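Local coordinates for protein viral CASP8 and FADD-like apoptosis regulator (Molluscum contagiosum virus subtype 1, PDB 2BBR) that blocks death-receptor-induced apoptosis of the host cell by interfering with caspase-8 recruitment and activation at the death-inducing signaling complex, and suppresses NF-kappa-B activation, at residues S2-P8 against R53-L57; L57-M63 against L87-L93. One frame throughout, in Å; residues are numbered along the deposited sequence.

Contact 1: residues S2-P8 against R53-L57; sequences SDSKEVP and RKLTL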
loop_
_atom_site.group_PDB
_atom_site.type_symbol
_atom_site.label_atom_id
_atom_site.label_comp_id
_atom_site.label_asym_id
_atom_site.label_seq_id
_atom_site.Cartn_x
_atom_site.Cartn_y
_atom_site.Cartn_z
ATOM N N SER A 2 27.297 -4.942 6.343
ATOM C CA SER A 2 26.215 -5.108 5.330
ATOM C C SER A 2 26.699 -4.694 3.944
ATOM O O SER A 2 27.663 -3.940 3.813
ATOM C CB SER A 2 24.995 -4.267 5.719
ATOM O OG SER A 2 24.445 -4.700 6.951
ATOM N N ASP A 3 26.024 -5.196 2.914
ATOM C CA ASP A 3 26.375 -4.886 1.531
ATOM C C ASP A 3 25.711 -3.589 1.080
ATOM O O ASP A 3 24.500 -3.543 0.865
ATOM C CB ASP A 3 25.951 -6.038 0.615
ATOM C CG ASP A 3 26.174 -5.728 -0.853
ATOM O OD1 ASP A 3 27.289 -5.292 -1.209
ATOM O OD2 ASP A 3 25.234 -5.926 -1.654
ATOM N N SER A 4 26.512 -2.539 0.933
ATOM C CA SER A 4 26.004 -1.234 0.521
ATOM C C SER A 4 25.371 -1.264 -0.869
ATOM O O SER A 4 24.565 -0.397 -1.208
ATOM C CB SER A 4 27.131 -0.198 0.542
ATOM O OG SER A 4 28.123 -0.501 -0.422
ATOM N N LYS A 5 25.738 -2.261 -1.666
ATOM C CA LYS A 5 25.208 -2.391 -3.021
ATOM C C LYS A 5 23.685 -2.488 -3.051
ATOM O O LYS A 5 23.048 -2.035 -4.003
ATOM C CB LYS A 5 25.802 -3.624 -3.708
ATOM C CG LYS A 5 25.235 -3.878 -5.098
ATOM C CD LYS A 5 25.761 -5.169 -5.700
ATOM C CE LYS A 5 25.135 -5.431 -7.062
ATOM N NZ LYS A 5 25.615 -6.708 -7.663
ATOM N N GLU A 6 23.104 -3.077 -2.011
ATOM C CA GLU A 6 21.657 -3.239 -1.940
ATOM C C GLU A 6 20.958 -1.998 -1.396
ATOM O O GLU A 6 19.743 -2.000 -1.201
ATOM C CB GLU A 6 21.304 -4.446 -1.067
ATOM C CG GLU A 6 21.685 -4.285 0.396
ATOM C CD GLU A 6 21.381 -5.523 1.218
ATOM O OE1 GLU A 6 21.937 -6.595 0.906
ATOM O OE2 GLU A 6 20.587 -5.421 2.178
ATOM N N VAL A 7 21.724 -0.940 -1.156
ATOM C CA VAL A 7 21.163 0.296 -0.624
ATOM C C VAL A 7 21.447 1.505 -1.512
ATOM O O VAL A 7 22.558 2.036 -1.520
ATOM C CB VAL A 7 21.716 0.591 0.789
ATOM C CG1 VAL A 7 21.092 1.861 1.340
ATOM C CG2 VAL A 7 21.437 -0.584 1.709
ATOM N N PRO A 8 20.443 1.948 -2.286
ATOM C CA PRO A 8 20.619 3.108 -3.167
ATOM C C PRO A 8 20.781 4.370 -2.319
ATOM O O PRO A 8 20.147 4.499 -1.275
ATOM C CB PRO A 8 19.326 3.123 -3.981
ATOM C CG PRO A 8 18.930 1.672 -4.016
ATOM C CD PRO A 8 19.180 1.253 -2.589
ATOM N N ARG A 53 17.649 0.827 7.461
ATOM C CA ARG A 53 18.237 0.008 6.407
ATOM C C ARG A 53 17.159 -0.875 5.783
ATOM O O ARG A 53 17.376 -2.054 5.495
ATOM C CB ARG A 53 19.383 -0.852 6.942
ATOM C CG ARG A 53 20.300 -1.336 5.833
ATOM C CD ARG A 53 21.544 -2.021 6.363
ATOM N NE ARG A 53 22.500 -2.288 5.290
ATOM C CZ ARG A 53 22.262 -3.088 4.254
ATOM N NH1 ARG A 53 21.097 -3.708 4.142
ATOM N NH2 ARG A 53 23.191 -3.261 3.324
ATOM N N LYS A 54 15.984 -0.289 5.586
ATOM C CA LYS A 54 14.870 -1.000 4.975
ATOM C C LYS A 54 14.676 -0.479 3.559
ATOM O O LYS A 54 13.906 -1.041 2.781
ATOM C CB LYS A 54 13.583 -0.786 5.775
ATOM C CG LYS A 54 13.576 -1.444 7.141
ATOM C CD LYS A 54 12.271 -1.169 7.873
ATOM C CE LYS A 54 12.260 -1.816 9.251
ATOM N NZ LYS A 54 10.998 -1.523 9.984
ATOM N N LEU A 55 15.387 0.596 3.229
ATOM C CA LEU A 55 15.292 1.214 1.912
ATOM C C LEU A 55 16.284 0.555 0.962
ATOM O O LEU A 55 17.293 1.147 0.575
ATOM C CB LEU A 55 15.572 2.716 2.029
ATOM C CG LEU A 55 15.151 3.638 0.884
ATOM C CD1 LEU A 55 13.680 3.436 0.565
ATOM C CD2 LEU A 55 15.408 5.078 1.291
ATOM N N THR A 56 15.976 -0.683 0.592
ATOM C CA THR A 56 16.817 -1.473 -0.293
ATOM C C THR A 56 16.395 -1.351 -1.751
ATOM O O THR A 56 15.366 -0.756 -2.070
ATOM C CB THR A 56 16.738 -2.953 0.080
ATOM O OG1 THR A 56 15.384 -3.399 -0.072
ATOM C CG2 THR A 56 17.182 -3.166 1.519
ATOM N N LEU A 57 17.208 -1.919 -2.633
ATOM C CA LEU A 57 16.911 -1.920 -4.056
ATOM C C LEU A 57 15.555 -2.599 -4.247
ATOM O O LEU A 57 14.688 -2.095 -4.961
ATOM C CB LEU A 57 18.005 -2.688 -4.807
ATOM C CG LEU A 57 17.857 -2.995 -6.304
ATOM C CD1 LEU A 57 16.858 -4.111 -6.525
ATOM C CD2 LEU A 57 17.441 -1.745 -7.034
HETATM O O HOH W 1 18.528 3.819 0.537
#

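Contact 2: residues L57-M63 against L87-L93; sequences LAALVEM and LLGTSFL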
loop_
_atom_site.group_PDB
_atom_site.type_symbol
_atom_site.label_atom_id
_atom_site.label_comp_id
_atom_site.label_asym_id
_atom_site.label_seq_id
_atom_site.Cartn_x
_atom_site.Cartn_y
_atom_site.Cartn_z
ATOM N N LEU A 57 17.208 -1.919 -2.633
ATOM C CA LEU A 57 16.911 -1.920 -4.056
ATOM C C LEU A 57 15.555 -2.599 -4.247
ATOM O O LEU A 57 14.688 -2.095 -4.961
ATOM C CB LEU A 57 18.005 -2.688 -4.807
ATOM C CG LEU A 57 17.857 -2.995 -6.304
ATOM C CD1 LEU A 57 16.858 -4.111 -6.525
ATOM C CD2 LEU A 57 17.441 -1.745 -7.034
ATOM N N ALA A 58 15.378 -3.738 -3.588
ATOM C CA ALA A 58 14.132 -4.486 -3.677
ATOM C C ALA A 58 12.929 -3.653 -3.246
ATOM O O ALA A 58 11.896 -3.664 -3.909
ATOM C CB ALA A 58 14.222 -5.753 -2.833
ATOM N N ALA A 59 13.056 -2.938 -2.132
ATOM C CA ALA A 59 11.954 -2.116 -1.646
ATOM C C ALA A 59 11.537 -1.063 -2.667
ATOM O O ALA A 59 10.349 -0.896 -2.947
ATOM C CB ALA A 59 12.338 -1.444 -0.333
ATOM N N LEU A 60 12.515 -0.355 -3.221
ATOM C CA LEU A 60 12.225 0.677 -4.209
ATOM C C LEU A 60 11.604 0.083 -5.466
ATOM O O LEU A 60 10.669 0.649 -6.030
ATOM C CB LEU A 60 13.499 1.450 -4.571
ATOM C CG LEU A 60 13.989 2.505 -3.573
ATOM C CD1 LEU A 60 12.940 3.596 -3.424
ATOM C CD2 LEU A 60 14.279 1.857 -2.234
ATOM N N VAL A 61 12.130 -1.053 -5.907
ATOM C CA VAL A 61 11.600 -1.708 -7.092
ATOM C C VAL A 61 10.143 -2.107 -6.855
ATOM O O VAL A 61 9.291 -1.910 -7.723
ATOM C CB VAL A 61 12.465 -2.935 -7.457
ATOM C CG1 VAL A 61 11.746 -3.823 -8.457
ATOM C CG2 VAL A 61 13.788 -2.462 -8.050
ATOM N N GLU A 62 9.846 -2.643 -5.675
ATOM C CA GLU A 62 8.471 -3.032 -5.365
ATOM C C GLU A 62 7.564 -1.810 -5.343
ATOM O O GLU A 62 6.442 -1.850 -5.849
ATOM C CB GLU A 62 8.389 -3.742 -4.015
ATOM C CG GLU A 62 8.949 -5.141 -4.022
ATOM C CD GLU A 62 8.424 -5.962 -2.864
ATOM O OE1 GLU A 62 9.107 -6.037 -1.821
ATOM O OE2 GLU A 62 7.318 -6.518 -3.001
ATOM N N MET A 63 8.037 -0.724 -4.739
ATOM C CA MET A 63 7.242 0.494 -4.693
ATOM C C MET A 63 6.883 0.956 -6.096
ATOM O O MET A 63 5.724 1.254 -6.380
ATOM C CB MET A 63 8.000 1.610 -3.983
ATOM C CG MET A 63 8.174 1.393 -2.499
ATOM S SD MET A 63 9.112 2.730 -1.764
ATOM C CE MET A 63 9.300 2.122 -0.090
ATOM N N LEU A 87 11.440 -9.499 -7.805
ATOM C CA LEU A 87 11.766 -8.952 -6.489
ATOM C C LEU A 87 10.567 -8.756 -5.573
ATOM O O LEU A 87 10.731 -8.399 -4.403
ATOM C CB LEU A 87 12.511 -7.620 -6.634
ATOM C CG LEU A 87 13.791 -7.656 -7.472
ATOM C CD1 LEU A 87 14.537 -6.342 -7.304
ATOM C CD2 LEU A 87 14.671 -8.820 -7.046
ATOM N N LEU A 88 9.363 -8.983 -6.085
ATOM C CA LEU A 88 8.173 -8.811 -5.265
ATOM C C LEU A 88 8.191 -9.754 -4.064
ATOM O O LEU A 88 8.510 -10.939 -4.195
ATOM C CB LEU A 88 6.913 -9.046 -6.101
ATOM C CG LEU A 88 6.637 -8.004 -7.189
ATOM C CD1 LEU A 88 5.480 -8.465 -8.058
ATOM C CD2 LEU A 88 6.318 -6.658 -6.547
ATOM N N GLY A 89 7.859 -9.219 -2.892
ATOM C CA GLY A 89 7.829 -10.018 -1.681
ATOM C C GLY A 89 9.175 -10.213 -1.011
ATOM O O GLY A 89 9.299 -11.064 -0.131
ATOM N N THR A 90 10.180 -9.432 -1.401
ATOM C CA THR A 90 11.507 -9.582 -0.807
ATOM C C THR A 90 12.006 -8.371 -0.018
ATOM O O THR A 90 13.209 -8.215 0.186
ATOM C CB THR A 90 12.574 -9.936 -1.876
ATOM O OG1 THR A 90 12.780 -8.819 -2.748
ATOM C CG2 THR A 90 12.134 -11.145 -2.695
ATOM N N SER A 91 11.093 -7.513 0.424
ATOM C CA SER A 91 11.477 -6.341 1.211
ATOM C C SER A 91 10.536 -6.223 2.401
ATOM O O SER A 91 9.730 -7.119 2.651
ATOM C CB SER A 91 11.411 -5.065 0.367
ATOM O OG SER A 91 10.073 -4.642 0.162
ATOM N N PHE A 92 10.623 -5.115 3.131
ATOM C CA PHE A 92 9.770 -4.917 4.299
ATOM C C PHE A 92 8.296 -4.770 3.923
ATOM O O PHE A 92 7.417 -5.015 4.745
ATOM C CB PHE A 92 10.217 -3.674 5.071
ATOM C CG PHE A 92 9.753 -2.383 4.459
ATOM C CD1 PHE A 92 8.544 -1.809 4.841
ATOM C CD2 PHE A 92 10.510 -1.756 3.476
ATOM C CE1 PHE A 92 8.096 -0.631 4.252
ATOM C CE2 PHE A 92 10.071 -0.577 2.881
ATOM C CZ PHE A 92 8.859 -0.014 3.270
ATOM N N LEU A 93 8.024 -4.365 2.685
ATOM C CA LEU A 93 6.642 -4.169 2.253
ATOM C C LEU A 93 5.791 -5.411 2.462
ATOM O O LEU A 93 6.221 -6.532 2.195
ATOM C CB LEU A 93 6.605 -3.743 0.785
ATOM C CG LEU A 93 7.260 -2.383 0.508
ATOM C CD1 LEU A 93 7.522 -2.240 -0.977
ATOM C CD2 LEU A 93 6.382 -1.252 1.024
HETATM O O HOH W 2 7.927 -7.481 0.070
#

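Contact 1: residues S2-P8 against R53-L57
The guanidinium of R53 is sandwiched between two side chains of the N-terminal segment: S2 lies over one face, its CB 3.2 Å from R53 NE, and V7 over the opposite face, its CG2 3.6 Å from R53 NH2. Both are displaced toward the rim of the group. Round its edge lie E6 OE2, D3 O and S4 N. R53 NH1 makes a salt bridge with E6 OE2 at 2.7 Å, nearly straight (174°) and in the guanidinium plane; it meets E6 OE2 from above the carboxylate plane, and the two planes are 65° apart. D3 O is 2.8 Å from R53 NH2. R53 gets there on a chain extended from CG to NE, while E6 crosses it at about a right angle; with E6 CG set between the backbone N and the carbonyl carbon (chi1 66°), its carboxylate is carried back across to the arginine.

Beyond the salt bridge the backbones meet. L57 N, in the first turn of helix 57-66, donates to E6 O at 2.9 Å, and the same oxygen receives a CA-H...O contact from T56 CA at 3.1 Å. T56 is the N-cap of that helix, its OG1 bonded to A59 N. The ring of P8 rests on the inverse gamma turn centred on L55, its CD 3.7 Å from L55 O, and one water joins P8 O to L55 O.

R53, with positive phi, is the first residue past helix 42-51 and closes it in a Schellman motif; through the salt bridge and the L57 N to E6 O bond, the N-terminal segment is attached to a link between two helices. The in-plane ion pair, with S2 and V7 over the guanidinium faces, probably limits rotation of that group, and E6 O supplies an acceptor to a first-turn N-H.

Contact 2: residues L57-M63 against L87-L93
E62 reaches from helix 57-66 into the loop 87-93, crossing L88 obliquely and presenting its carboxylate to two donors. S91 OG gives its proton to E62 OE1 at 2.6 Å, from the anti side and 33° out of the plane; G89 N meets E62 OE2 at 2.8 Å, a straight bond that arrives from above the carboxylate. K98 adds a salt bridge to OE2. L88, R95 and K98 line the pocket of a bound azide, probably from the crystallisation liquor.

The loop brings G89 N and S91 OG to the carboxylate. L87 to T90 form a type II turn with G89 at its third position, and T90 OG1 bonds to L87 O. S91 OG, lodged between its backbone N and carbonyl carbon (chi1 75°), also accepts from L93 N in an ST turn.

L87 lies at about a right angle to both L57 and V61, pressing one methyl, CD1, against L57 CD1 at a tight 3.3 Å. Toward the other end, L93 CD1 sits 3.5 Å from E62 CB, and M63 CE touches the edge of the F92 ring at CZ, 4.0 Å away. A59 CB packs on S91 CB where the backbones run nearest.

A buried carboxylate held by a hydroxyl, a backbone N-H and a lysine is probably kept ionised, and bonds to both oxygens should restrain its rotation and tie the loop to the helix.

Overall arrangement
Contacts 1 and 2 follow one another along the chain and share L57, where helix 57-66 begins; their centres are about 11 Å apart, on the same side of the chain's centre. Contact 1 fastens the N-terminal segment to the loop leading into that helix, near the surface. Contact 2 lays the loop between helices 81-85 and 95-104 along the body of the same helix. They touch directly, L55 CD1 lying 3.3 Å from L60 CD2. Helix 57-66 of the first death effector domain thus holds the chain's start at its N-terminal end and, along its side, the connection that leads to the second domain.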